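Local coordinates for protein GMP reductase (Trypanosoma brucei brucei, PDB 6JIG) that probably catalyses the NADPH-dependent reductive deamination of GMP to IMP, and binds guanine nucleotides both at its barrel active site and at its regulatory CBS domain, at residues T11-T14 with Y15-L19; C268-M271 with V272-L275; V328-L331 with S332-A336; S357-I360 with S361-I364. The protein carries 1 engineered substitution. All blocks are in the same frame, centred on the assembly; numbering follows the deposited sequence.

How the interactions relate
Three of the four contacts form one cluster at one side of the catalytic barrel. Interactions 1 and 3 have centres about 9 Å apart and are joined by Leu-13 N and Ser-332 OG (2.7 Å). Interaction 4 lies about 12 Å from interaction 1, centre to centre, and reaches it through Lys-362 NZ, 2.8 Å from Val-18 O and 3.0 Å from Tyr-15 O. Interactions 3 and 4 touch where Val-334 CG1 packs against Ala-363 O. The side chains of Tyr-15 and Gln-330 each come within about 8 Å of bound GMP. Interaction 2 stands apart on another barrel helix, its nearest atoms about 15 Å from interaction 3.

Interaction 1 of 4, residues T11-T14 with Y15-L19; sequences TGLT and YDDVL
The first torsion of Asp-17 (chi1 -74°) sets CG beside its own backbone N, and from there the carboxylate folds back over Thr-14. OD2 accepts the N-H of Thr-14 at 2.8 Å on its anti lone pair, and the bond is almost straight (174°). Running the other way, Asp-17 N donates to Thr-14 O at 2.9 Å. This reciprocal pair closes the short 3-10 turn 15-17. Only one of the two bonds of a capping box is present, that from Thr-14 N to Asp-17 OD2; the return bond is the backbone one to Thr-14 O. The turn leads into strand 18-20, which pairs antiparallel with strand 472-475, while Thr-11 and Gly-12 extend a parallel ladder into a second subunit. A water bridges Gly-12 O (2.6 Å) and Asp-17 OD2 (2.9 Å), donating to both; OD2 therefore accepts two bonds, and OD1 binds Thr-476 of the second subunit. On the apolar side, Leu-13 CD1 meets Val-18 CG1 at 4.0 Å, the two side chains crossing at about a right angle. Leu-13 CD2 lies 4.0 Å from Asp-17 CB, beside the carboxylate.

Interaction 2 of 4, residues C268-M271 with V272-L275; sequences CINM and VKRL
Met-271 and Leu-275 meet one turn apart on the buried flank of helix 266-277, where Met-271 CG lies 4.1 Å from Leu-275 CD1. Leu-275 CG also settles at 3.2 Å from Met-271 O, the carbonyl that takes the Leu-275 N-H. Close by, Val-272 CG2 packs 3.3 Å from Cys-268 O, and Cys-268, Val-272 and Leu-275 face barrel strand 285-291. The helix is the crossover of the beta-alpha-beta unit that joins this strand to strand 255-259. The solvent side carries exposed Asn-270, Lys-273 and Arg-274. Lys-273 runs extended alongside Ile-269, pointing the same way, and its CE reaches Ile-269 CG2 at 4.1 Å. Arg-274 reaches over from this side to buried Met-271. Its chain bends at chi3 (46°), which swings the guanidinium back along the helix until Asn-270 O sits 3.7 Å above one face, displaced toward the rim. The same bend places NH2 3.5 Å from Met-271 SD in a weak bond (N-H...S 142°), the thioether brought round by the turn at chi2 (64°). A soft sulfur acceptor and a carbonyl over the guanidinium suggest a loose hold on Arg-274; most of the strength probably lies in the backbone bonds and buried apolar atoms.

Interaction 3 of 4, residues V328-L331 with S332-A336; sequences VPQL and SAVLA
Backbone bonds carry the first turn. Ala-333 N donates to Pro-329 O at 3.1 Å, and Val-334 N and Leu-335 N repeat the i to i+4 pattern onto Gln-330 O (3.0 Å) and Leu-331 O (2.9 Å). Pro-329 occupies the N-cap position, and its carbonyl is the first to enter this ladder.

The apolar contacts are spaced differently: Val-328 reaches five residues on, Leu-331 four. With chi1 at 179°, Val-328 directs CG1 forward onto Ala-333 CB, 3.9 Å away. Because Val-328 precedes the N-cap and Ala-333 is the fourth residue of the helix, this pair meets the definition of a hydrophobic staple. One turn on, Leu-331 CD2 approaches Leu-335 CD1 more loosely, at 4.3 Å. The helix so started, 330-344, lies between barrel strands 307-310 and 348-351 of the TIM-barrel domain, and Ala-333 and Val-334 pack on Ile-310 of the former. Phe-3 of a third subunit packs on Val-328 and Ser-332.

Polar side chains look beyond the helix. Gln-330 CG stands opposite its own backbone N (chi1 179°), and the chain then bends at chi2 (72°), which lays its amide across the neighbouring side chains: OE1 is 3.9 Å from Ala-333 CB, and CD is 4.2 Å from Val-334 CG2. NE2 donates to Ile-310 O, fixing the buried amide against the barrel strand. Ser-332, whose CB rests 3.7 Å from Pro-329 O, adds to its OG link with Leu-13 of interaction 1 a hydrogen bond with Ser-6 OG of the third subunit.

Interaction 4 of 4, residues S357-I360 with S361-I364; sequences SGDI and SKAI
The carboxylate of Asp-359 is the flat side-chain group here, and what it meets in residues 361-364 is the ammonium of Lys-362, which stands beyond OD1 rather than stacked on a carboxylate face. Asp-359 OD1 and Lys-362 NZ are 4.2 Å apart, too far for a salt bridge, so the attraction between them is probably modest. Each charge has a firmer partner: Asp-359 OD2 accepts the N-H of Arg-355, and the ammonium is held by the carbonyls of Tyr-15 and Val-18 in interaction 1. The lysine gets there with CG beside its own backbone N (chi1 -61°) and then runs extended, CG passing 3.3 Å from Gly-358 O, so that the aliphatic stem lies along the first turn of the helix.

The backbone supplies the regular part of the evidence. Ser-361 N donates to Ser-357 O at 3.1 Å, and Lys-362 N and Ala-363 N bond likewise to Gly-358 O and Asp-359 O. Ile-364 N meets Ile-360 O at 3.0 Å in a nearly straight bond (176°). Ile-360 CG2 and Ile-364 CG1 are 4.4 Å apart, a loose contact. Leu-447 packs on Ile-360 and Leu-451 on Ile-364, both from helix 440-457, and Ile-360 also meets Val-371 of the barrel strand. Ser-357 OG turns instead to Val-323 O of a third subunit.

Thr-356 OG1, just before the first turn, accepts Asp-359 N as an N-cap residue does. Helix 357-365 is the crossover between parallel strands 348-351 and 370-373, a beta-alpha-beta unit of the TIM barrel in which Asp-351, Gly-353, Gly-374 and Asn-375, at and just after the strand ends, bind GMP.

Interaction 1 of 4, residues T11-T14 with Y15-L19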
ATOM      1  N   THR A  11      15.953 -22.224 -26.448  1.00 38.85           N
ATOM      2  CA  THR A  11      15.572 -21.664 -25.160  1.00 35.29           C
ATOM      3  C   THR A  11      16.770 -21.688 -24.221  1.00 36.63           C
ATOM      4  O   THR A  11      17.413 -22.727 -24.061  1.00 37.09           O
ATOM      5  CB  THR A  11      14.400 -22.440 -24.557  1.00 37.85           C
ATOM      6  OG1 THR A  11      13.235 -22.168 -25.336  1.00 37.46           O
ATOM      7  CG2 THR A  11      14.140 -21.996 -23.119  1.00 36.11           C
ATOM      8  N   GLY A  12      17.074 -20.547 -23.607  1.00 34.13           N
ATOM      9  CA  GLY A  12      18.137 -20.470 -22.618  1.00 34.86           C
ATOM     10  C   GLY A  12      17.556 -20.483 -21.216  1.00 33.81           C
ATOM     11  O   GLY A  12      16.468 -19.969 -20.977  1.00 32.52           O
ATOM     12  N   LEU A  13      18.291 -21.077 -20.283  1.00 30.26           N
ATOM     13  CA  LEU A  13      17.836 -21.223 -18.909  1.00 29.49           C
ATOM     14  C   LEU A  13      18.700 -20.391 -17.980  1.00 32.13           C
ATOM     15  O   LEU A  13      19.908 -20.240 -18.205  1.00 32.48           O
ATOM     16  CB  LEU A  13      17.900 -22.685 -18.463  1.00 29.52           C
ATOM     17  CG  LEU A  13      17.158 -23.659 -19.371  1.00 35.43           C
ATOM     18  CD1 LEU A  13      17.407 -25.073 -18.874  1.00 36.13           C
ATOM     19  CD2 LEU A  13      15.684 -23.336 -19.394  1.00 34.08           C
ATOM     20  N   THR A  14      18.086 -19.875 -16.922  1.00 31.31           N
ATOM     21  CA  THR A  14      18.850 -19.257 -15.848  1.00 30.53           C
ATOM     22  C   THR A  14      18.737 -20.104 -14.582  1.00 31.85           C
ATOM     23  O   THR A  14      18.105 -21.171 -14.578  1.00 30.16           O
ATOM     24  CB  THR A  14      18.400 -17.813 -15.603  1.00 35.23           C
ATOM     25  OG1 THR A  14      19.374 -17.176 -14.770  1.00 43.78           O
ATOM     26  CG2 THR A  14      17.037 -17.787 -14.913  1.00 35.60           C
ATOM     27  N   TYR A  15      19.359 -19.626 -13.495  1.00 31.32           N
ATOM     28  CA  TYR A  15      19.407 -20.425 -12.267  1.00 30.14           C
ATOM     29  C   TYR A  15      18.008 -20.744 -11.763  1.00 33.02           C
ATOM     30  O   TYR A  15      17.730 -21.882 -11.368  1.00 31.86           O
ATOM     31  CB  TYR A  15      20.194 -19.706 -11.177  1.00 31.05           C
ATOM     32  CG  TYR A  15      21.631 -19.450 -11.574  1.00 34.13           C
ATOM     33  CD1 TYR A  15      22.451 -20.500 -11.964  1.00 33.34           C
ATOM     34  CD2 TYR A  15      22.155 -18.164 -11.581  1.00 35.93           C
ATOM     35  CE1 TYR A  15      23.773 -20.275 -12.332  1.00 35.22           C
ATOM     36  CE2 TYR A  15      23.495 -17.929 -11.953  1.00 32.79           C
ATOM     37  CZ  TYR A  15      24.282 -18.995 -12.326  1.00 33.83           C
ATOM     38  OH  TYR A  15      25.593 -18.807 -12.689  1.00 32.66           O
ATOM     39  N   ASP A  16      17.111 -19.750 -11.771  1.00 32.49           N
ATOM     40  CA  ASP A  16      15.747 -19.974 -11.291  1.00 32.54           C
ATOM     41  C   ASP A  16      14.940 -20.926 -12.167  1.00 34.86           C
ATOM     42  O   ASP A  16      13.806 -21.265 -11.791  1.00 34.77           O
ATOM     43  CB  ASP A  16      14.993 -18.650 -11.174  1.00 35.91           C
ATOM     44  CG  ASP A  16      15.298 -17.922  -9.891  1.00 43.96           C
ATOM     45  OD1 ASP A  16      15.958 -18.514  -9.007  1.00 41.31           O
ATOM     46  OD2 ASP A  16      14.884 -16.753  -9.766  1.00 47.95           O
ATOM     47  N   ASP A  17      15.466 -21.362 -13.312  1.00 30.27           N
ATOM     48  CA  ASP A  17      14.750 -22.324 -14.142  1.00 32.00           C
ATOM     49  C   ASP A  17      14.990 -23.777 -13.741  1.00 32.18           C
ATOM     50  O   ASP A  17      14.296 -24.659 -14.251  1.00 29.89           O
ATOM     51  CB  ASP A  17      15.135 -22.173 -15.620  1.00 30.74           C
ATOM     52  CG  ASP A  17      14.529 -20.920 -16.272  1.00 34.82           C
ATOM     53  OD1 ASP A  17      13.295 -20.731 -16.182  1.00 34.49           O
ATOM     54  OD2 ASP A  17      15.289 -20.126 -16.876  1.00 31.77           O
ATOM     55  N   VAL A  18      15.971 -24.074 -12.886  1.00 31.83           N
ATOM     56  CA  VAL A  18      16.335 -25.466 -12.646  1.00 32.36           C
ATOM     57  C   VAL A  18      16.524 -25.737 -11.157  1.00 31.70           C
ATOM     58  O   VAL A  18      16.703 -24.827 -10.342  1.00 32.25           O
ATOM     59  CB  VAL A  18      17.613 -25.878 -13.430  1.00 32.80           C
ATOM     60  CG1 VAL A  18      17.388 -25.722 -14.940  1.00 32.77           C
ATOM     61  CG2 VAL A  18      18.814 -25.040 -12.997  1.00 30.55           C
ATOM     62  N   LEU A  19      16.445 -27.017 -10.811  1.00 29.30           N
ATOM     63  CA  LEU A  19      16.900 -27.523  -9.518  1.00 30.92           C
ATOM     64  C   LEU A  19      17.911 -28.624  -9.755  1.00 30.18           C
ATOM     65  O   LEU A  19      17.890 -29.272 -10.801  1.00 31.10           O
ATOM     66  CB  LEU A  19      15.742 -28.088  -8.692  1.00 31.61           C
ATOM     67  CG  LEU A  19      14.642 -27.102  -8.350  1.00 32.23           C
ATOM     68  CD1 LEU A  19      13.460 -27.903  -7.810  1.00 35.23           C
ATOM     69  CD2 LEU A  19      15.140 -26.100  -7.315  1.00 34.67           C
TER
HETATM   70  O   HOH W   1      15.303 -18.406 -19.191  1.00 33.55           O
HETATM   71  O   HOH W   2      17.782 -16.889 -11.871  1.00 36.39           O

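Interaction 2 of 4, residues C268-M271 with V272-L275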
ATOM      1  N   CYS A 268      39.116  -7.353 -27.025  1.00 42.32           N
ATOM      2  CA  CYS A 268      39.468  -8.199 -25.894  1.00 40.49           C
ATOM      3  C   CYS A 268      40.488  -9.246 -26.303  1.00 39.47           C
ATOM      4  O   CYS A 268      41.457  -9.494 -25.581  1.00 40.41           O
ATOM      5  CB  CYS A 268      38.196  -8.872 -25.337  1.00 39.59           C
ATOM      6  SG  CYS A 268      38.504  -9.924 -23.906  1.00 39.20           S
ATOM      7  N   ILE A 269      40.294  -9.869 -27.465  1.00 37.15           N
ATOM      8  CA  ILE A 269      41.222 -10.900 -27.921  1.00 40.80           C
ATOM      9  C   ILE A 269      42.628 -10.328 -28.091  1.00 41.77           C
ATOM     10  O   ILE A 269      43.632 -10.979 -27.765  1.00 41.05           O
ATOM     11  CB  ILE A 269      40.706 -11.517 -29.233  1.00 39.50           C
ATOM     12  CG1 ILE A 269      39.515 -12.448 -28.963  1.00 39.80           C
ATOM     13  CG2 ILE A 269      41.810 -12.241 -29.983  1.00 43.30           C
ATOM     14  CD1 ILE A 269      38.645 -12.685 -30.193  1.00 41.52           C
ATOM     15  N   ASN A 270      42.716  -9.103 -28.602  1.00 42.32           N
ATOM     16  CA  ASN A 270      44.018  -8.493 -28.845  1.00 44.46           C
ATOM     17  C   ASN A 270      44.672  -8.034 -27.549  1.00 45.21           C
ATOM     18  O   ASN A 270      45.905  -8.051 -27.438  1.00 43.68           O
ATOM     19  CB  ASN A 270      43.866  -7.335 -29.831  1.00 42.71           C
ATOM     20  CG  ASN A 270      43.538  -7.816 -31.227  1.00 42.90           C
ATOM     21  OD1 ASN A 270      43.832  -8.959 -31.581  1.00 47.46           O
ATOM     22  ND2 ASN A 270      42.937  -6.948 -32.033  1.00 45.31           N
ATOM     23  N   MET A 271      43.873  -7.633 -26.556  1.00 40.71           N
ATOM     24  CA  MET A 271      44.441  -7.317 -25.251  1.00 44.42           C
ATOM     25  C   MET A 271      45.017  -8.565 -24.590  1.00 43.09           C
ATOM     26  O   MET A 271      46.103  -8.511 -23.995  1.00 41.09           O
ATOM     27  CB  MET A 271      43.384  -6.666 -24.357  1.00 41.43           C
ATOM     28  CG  MET A 271      43.942  -6.090 -23.066  1.00 42.20           C
ATOM     29  SD  MET A 271      45.085  -4.726 -23.424  1.00 44.85           S
ATOM     30  CE  MET A 271      45.652  -4.342 -21.775  1.00 43.10           C
ATOM     31  N   VAL A 272      44.319  -9.701 -24.701  1.00 40.71           N
ATOM     32  CA  VAL A 272      44.847 -10.955 -24.164  1.00 41.85           C
ATOM     33  C   VAL A 272      46.155 -11.316 -24.857  1.00 43.93           C
ATOM     34  O   VAL A 272      47.134 -11.707 -24.210  1.00 41.67           O
ATOM     35  CB  VAL A 272      43.823 -12.092 -24.316  1.00 40.21           C
ATOM     36  CG1 VAL A 272      44.461 -13.416 -23.895  1.00 40.86           C
ATOM     37  CG2 VAL A 272      42.574 -11.816 -23.481  1.00 39.64           C
ATOM     38  N   LYS A 273      46.176 -11.222 -26.189  1.00 44.06           N
ATOM     39  CA  LYS A 273      47.397 -11.533 -26.927  1.00 45.39           C
ATOM     40  C   LYS A 273      48.539 -10.608 -26.521  1.00 44.14           C
ATOM     41  O   LYS A 273      49.681 -11.054 -26.364  1.00 44.66           O
ATOM     42  CB  LYS A 273      47.142 -11.438 -28.430  1.00 44.37           C
ATOM     43  CG  LYS A 273      46.342 -12.609 -28.998  1.00 47.45           C
ATOM     44  CD  LYS A 273      46.114 -12.437 -30.499  1.00 50.51           C
ATOM     45  CE  LYS A 273      45.441 -13.669 -31.107  1.00 54.05           C
ATOM     46  NZ  LYS A 273      44.924 -13.425 -32.494  1.00 55.38           N
ATOM     47  N   ARG A 274      48.245  -9.317 -26.343  1.00 42.11           N
ATOM     48  CA  ARG A 274      49.275  -8.368 -25.930  1.00 46.33           C
ATOM     49  C   ARG A 274      49.817  -8.704 -24.548  1.00 48.61           C
ATOM     50  O   ARG A 274      51.030  -8.625 -24.310  1.00 44.62           O
ATOM     51  CB  ARG A 274      48.714  -6.949 -25.950  1.00 46.94           C
ATOM     52  CG  ARG A 274      49.753  -5.857 -25.793  1.00 49.79           C
ATOM     53  CD  ARG A 274      49.317  -4.584 -26.528  1.00 56.46           C
ATOM     54  NE  ARG A 274      47.921  -4.259 -26.249  1.00 61.79           N
ATOM     55  CZ  ARG A 274      46.927  -4.307 -27.138  1.00 59.51           C
ATOM     56  NH1 ARG A 274      47.159  -4.659 -28.399  1.00 59.77           N
ATOM     57  NH2 ARG A 274      45.689  -4.003 -26.758  1.00 50.73           N
ATOM     58  N   LEU A 275      48.931  -9.082 -23.623  1.00 43.33           N
ATOM     59  CA  LEU A 275      49.354  -9.389 -22.264  1.00 43.92           C
ATOM     60  C   LEU A 275      50.182 -10.667 -22.214  1.00 44.91           C
ATOM     61  O   LEU A 275      51.154 -10.753 -21.452  1.00 46.24           O
ATOM     62  CB  LEU A 275      48.132  -9.503 -21.347  1.00 41.99           C
ATOM     63  CG  LEU A 275      47.423  -8.168 -21.105  1.00 43.79           C
ATOM     64  CD1 LEU A 275      46.059  -8.411 -20.477  1.00 42.12           C
ATOM     65  CD2 LEU A 275      48.270  -7.259 -20.219  1.00 40.70           C
TER

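Interaction 3 of 4, residues V328-L331 with S332-A336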
ATOM      1  N   VAL A 328      22.551 -13.752 -22.627  1.00 32.76           N
ATOM      2  CA  VAL A 328      22.245 -15.183 -22.638  1.00 34.51           C
ATOM      3  C   VAL A 328      21.870 -15.560 -21.211  1.00 32.74           C
ATOM      4  O   VAL A 328      22.599 -15.201 -20.275  1.00 29.63           O
ATOM      5  CB  VAL A 328      23.433 -16.035 -23.123  1.00 34.90           C
ATOM      6  CG1 VAL A 328      23.060 -17.533 -23.090  1.00 34.59           C
ATOM      7  CG2 VAL A 328      23.870 -15.640 -24.514  1.00 35.09           C
ATOM      8  N   PRO A 329      20.752 -16.258 -20.998  1.00 29.56           N
ATOM      9  CA  PRO A 329      20.409 -16.719 -19.648  1.00 29.88           C
ATOM     10  C   PRO A 329      21.576 -17.488 -19.050  1.00 30.56           C
ATOM     11  O   PRO A 329      22.208 -18.305 -19.719  1.00 31.27           O
ATOM     12  CB  PRO A 329      19.182 -17.614 -19.888  1.00 29.99           C
ATOM     13  CG  PRO A 329      18.513 -16.922 -21.117  1.00 30.60           C
ATOM     14  CD  PRO A 329      19.712 -16.593 -21.986  1.00 31.32           C
ATOM     15  N   GLN A 330      21.868 -17.210 -17.780  1.00 28.91           N
ATOM     16  CA  GLN A 330      23.221 -17.474 -17.283  1.00 33.63           C
ATOM     17  C   GLN A 330      23.521 -18.963 -17.134  1.00 30.88           C
ATOM     18  O   GLN A 330      24.673 -19.377 -17.324  1.00 30.97           O
ATOM     19  CB  GLN A 330      23.441 -16.747 -15.955  1.00 35.38           C
ATOM     20  CG  GLN A 330      24.839 -16.971 -15.330  1.00 31.59           C
ATOM     21  CD  GLN A 330      25.974 -16.255 -16.072  1.00 32.33           C
ATOM     22  OE1 GLN A 330      25.876 -15.944 -17.260  1.00 33.46           O
ATOM     23  NE2 GLN A 330      27.067 -15.995 -15.354  1.00 32.62           N
ATOM     24  N   LEU A 331      22.526 -19.794 -16.803  1.00 30.76           N
ATOM     25  CA  LEU A 331      22.828 -21.219 -16.691  1.00 33.40           C
ATOM     26  C   LEU A 331      23.237 -21.787 -18.038  1.00 31.37           C
ATOM     27  O   LEU A 331      24.218 -22.539 -18.136  1.00 29.81           O
ATOM     28  CB  LEU A 331      21.645 -22.005 -16.115  1.00 32.07           C
ATOM     29  CG  LEU A 331      22.000 -23.467 -15.822  1.00 32.89           C
ATOM     30  CD1 LEU A 331      22.552 -23.614 -14.402  1.00 33.68           C
ATOM     31  CD2 LEU A 331      20.802 -24.416 -16.026  1.00 32.48           C
ATOM     32  N   SER A 332      22.525 -21.409 -19.099  1.00 28.18           N
ATOM     33  CA  SER A 332      22.878 -21.904 -20.425  1.00 32.23           C
ATOM     34  C   SER A 332      24.240 -21.365 -20.857  1.00 31.11           C
ATOM     35  O   SER A 332      24.977 -22.037 -21.582  1.00 30.76           O
ATOM     36  CB  SER A 332      21.813 -21.499 -21.449  1.00 34.09           C
ATOM     37  OG  SER A 332      20.585 -22.171 -21.210  1.00 33.15           O
ATOM     38  N   ALA A 333      24.567 -20.130 -20.463  1.00 29.81           N
ATOM     39  CA  ALA A 333      25.864 -19.568 -20.849  1.00 30.40           C
ATOM     40  C   ALA A 333      27.000 -20.343 -20.195  1.00 32.04           C
ATOM     41  O   ALA A 333      28.007 -20.664 -20.842  1.00 32.33           O
ATOM     42  CB  ALA A 333      25.940 -18.091 -20.463  1.00 33.20           C
ATOM     43  N   VAL A 334      26.842 -20.663 -18.912  1.00 31.24           N
ATOM     44  CA  VAL A 334      27.838 -21.458 -18.193  1.00 30.97           C
ATOM     45  C   VAL A 334      27.962 -22.847 -18.814  1.00 34.38           C
ATOM     46  O   VAL A 334      29.068 -23.351 -19.043  1.00 32.54           O
ATOM     47  CB  VAL A 334      27.474 -21.522 -16.700  1.00 30.27           C
ATOM     48  CG1 VAL A 334      28.401 -22.509 -15.932  1.00 29.84           C
ATOM     49  CG2 VAL A 334      27.538 -20.118 -16.088  1.00 31.15           C
ATOM     50  N   LEU A 335      26.828 -23.498 -19.082  1.00 30.87           N
ATOM     51  CA  LEU A 335      26.872 -24.825 -19.690  1.00 31.76           C
ATOM     52  C   LEU A 335      27.627 -24.805 -21.007  1.00 34.54           C
ATOM     53  O   LEU A 335      28.479 -25.665 -21.258  1.00 36.66           O
ATOM     54  CB  LEU A 335      25.457 -25.352 -19.915  1.00 34.50           C
ATOM     55  CG  LEU A 335      24.659 -25.854 -18.707  1.00 31.93           C
ATOM     56  CD1 LEU A 335      23.210 -26.072 -19.126  1.00 32.24           C
ATOM     57  CD2 LEU A 335      25.234 -27.147 -18.140  1.00 32.55           C
ATOM     58  N   ALA A 336      27.323 -23.832 -21.868  1.00 30.81           N
ATOM     59  CA  ALA A 336      27.926 -23.833 -23.192  1.00 36.29           C
ATOM     60  C   ALA A 336      29.401 -23.477 -23.111  1.00 35.95           C
ATOM     61  O   ALA A 336      30.231 -24.073 -23.805  1.00 37.05           O
ATOM     62  CB  ALA A 336      27.192 -22.855 -24.119  1.00 38.16           C
TER

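Interaction 4 of 4, residues S357-I360 with S361-I364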
ATOM      1  N   SER A 357      23.107 -19.139  -1.923  1.00 33.45           N
ATOM      2  CA  SER A 357      24.071 -20.226  -2.004  1.00 33.62           C
ATOM      3  C   SER A 357      23.571 -21.327  -2.929  1.00 35.58           C
ATOM      4  O   SER A 357      24.378 -21.984  -3.599  1.00 34.56           O
ATOM      5  CB  SER A 357      24.379 -20.791  -0.609  1.00 34.83           C
ATOM      6  OG  SER A 357      23.208 -21.229   0.069  1.00 35.43           O
ATOM      7  N   GLY A 358      22.245 -21.515  -3.009  1.00 32.05           N
ATOM      8  CA  GLY A 358      21.704 -22.493  -3.946  1.00 32.58           C
ATOM      9  C   GLY A 358      22.092 -22.209  -5.386  1.00 32.56           C
ATOM     10  O   GLY A 358      22.377 -23.127  -6.158  1.00 31.27           O
ATOM     11  N   ASP A 359      22.110 -20.934  -5.770  1.00 30.99           N
ATOM     12  CA  ASP A 359      22.549 -20.576  -7.119  1.00 32.70           C
ATOM     13  C   ASP A 359      24.020 -20.914  -7.341  1.00 31.33           C
ATOM     14  O   ASP A 359      24.425 -21.296  -8.451  1.00 31.86           O
ATOM     15  CB  ASP A 359      22.330 -19.085  -7.364  1.00 34.19           C
ATOM     16  CG  ASP A 359      20.878 -18.681  -7.285  1.00 40.49           C
ATOM     17  OD1 ASP A 359      20.008 -19.562  -7.438  1.00 37.80           O
ATOM     18  OD2 ASP A 359      20.615 -17.472  -7.074  1.00 37.29           O
ATOM     19  N   ILE A 360      24.834 -20.768  -6.305  1.00 32.61           N
ATOM     20  CA  ILE A 360      26.241 -21.146  -6.408  1.00 32.22           C
ATOM     21  C   ILE A 360      26.377 -22.638  -6.689  1.00 30.84           C
ATOM     22  O   ILE A 360      27.165 -23.054  -7.552  1.00 30.67           O
ATOM     23  CB  ILE A 360      26.991 -20.730  -5.129  1.00 32.65           C
ATOM     24  CG1 ILE A 360      26.969 -19.204  -4.990  1.00 34.40           C
ATOM     25  CG2 ILE A 360      28.433 -21.273  -5.158  1.00 31.64           C
ATOM     26  CD1 ILE A 360      27.630 -18.684  -3.701  1.00 37.42           C
ATOM     27  N   SER A 361      25.612 -23.475  -5.969  1.00 30.99           N
ATOM     28  CA  SER A 361      25.624 -24.907  -6.271  1.00 30.53           C
ATOM     29  C   SER A 361      25.250 -25.167  -7.725  1.00 31.95           C
ATOM     30  O   SER A 361      25.850 -26.023  -8.385  1.00 30.63           O
ATOM     31  CB  SER A 361      24.670 -25.675  -5.350  1.00 29.87           C
ATOM     32  OG  SER A 361      24.906 -25.418  -3.968  1.00 34.88           O
ATOM     33  N   LYS A 362      24.241 -24.460  -8.238  1.00 30.06           N
ATOM     34  CA  LYS A 362      23.849 -24.680  -9.624  1.00 29.53           C
ATOM     35  C   LYS A 362      24.954 -24.259 -10.584  1.00 32.32           C
ATOM     36  O   LYS A 362      25.211 -24.941 -11.581  1.00 30.38           O
ATOM     37  CB  LYS A 362      22.555 -23.915  -9.937  1.00 29.03           C
ATOM     38  CG  LYS A 362      21.370 -24.357  -9.074  1.00 27.92           C
ATOM     39  CD  LYS A 362      20.105 -23.485  -9.340  1.00 28.35           C
ATOM     40  CE  LYS A 362      19.059 -23.702  -8.251  1.00 31.29           C
ATOM     41  NZ  LYS A 362      17.799 -22.918  -8.552  1.00 32.75           N
ATOM     42  N   ALA A 363      25.592 -23.119 -10.318  1.00 31.22           N
ATOM     43  CA  ALA A 363      26.648 -22.646 -11.209  1.00 30.87           C
ATOM     44  C   ALA A 363      27.799 -23.650 -11.277  1.00 30.49           C
ATOM     45  O   ALA A 363      28.280 -23.988 -12.365  1.00 31.82           O
ATOM     46  CB  ALA A 363      27.142 -21.278 -10.741  1.00 30.06           C
ATOM     47  N   ILE A 364      28.242 -24.145 -10.119  1.00 30.73           N
ATOM     48  CA  ILE A 364      29.297 -25.164 -10.088  1.00 31.09           C
ATOM     49  C   ILE A 364      28.820 -26.445 -10.766  1.00 31.10           C
ATOM     50  O   ILE A 364      29.547 -27.057 -11.557  1.00 31.50           O
ATOM     51  CB  ILE A 364      29.745 -25.444  -8.636  1.00 33.96           C
ATOM     52  CG1 ILE A 364      30.197 -24.166  -7.931  1.00 33.80           C
ATOM     53  CG2 ILE A 364      30.849 -26.490  -8.619  1.00 34.12           C
ATOM     54  CD1 ILE A 364      31.362 -23.455  -8.616  1.00 35.29           C
TER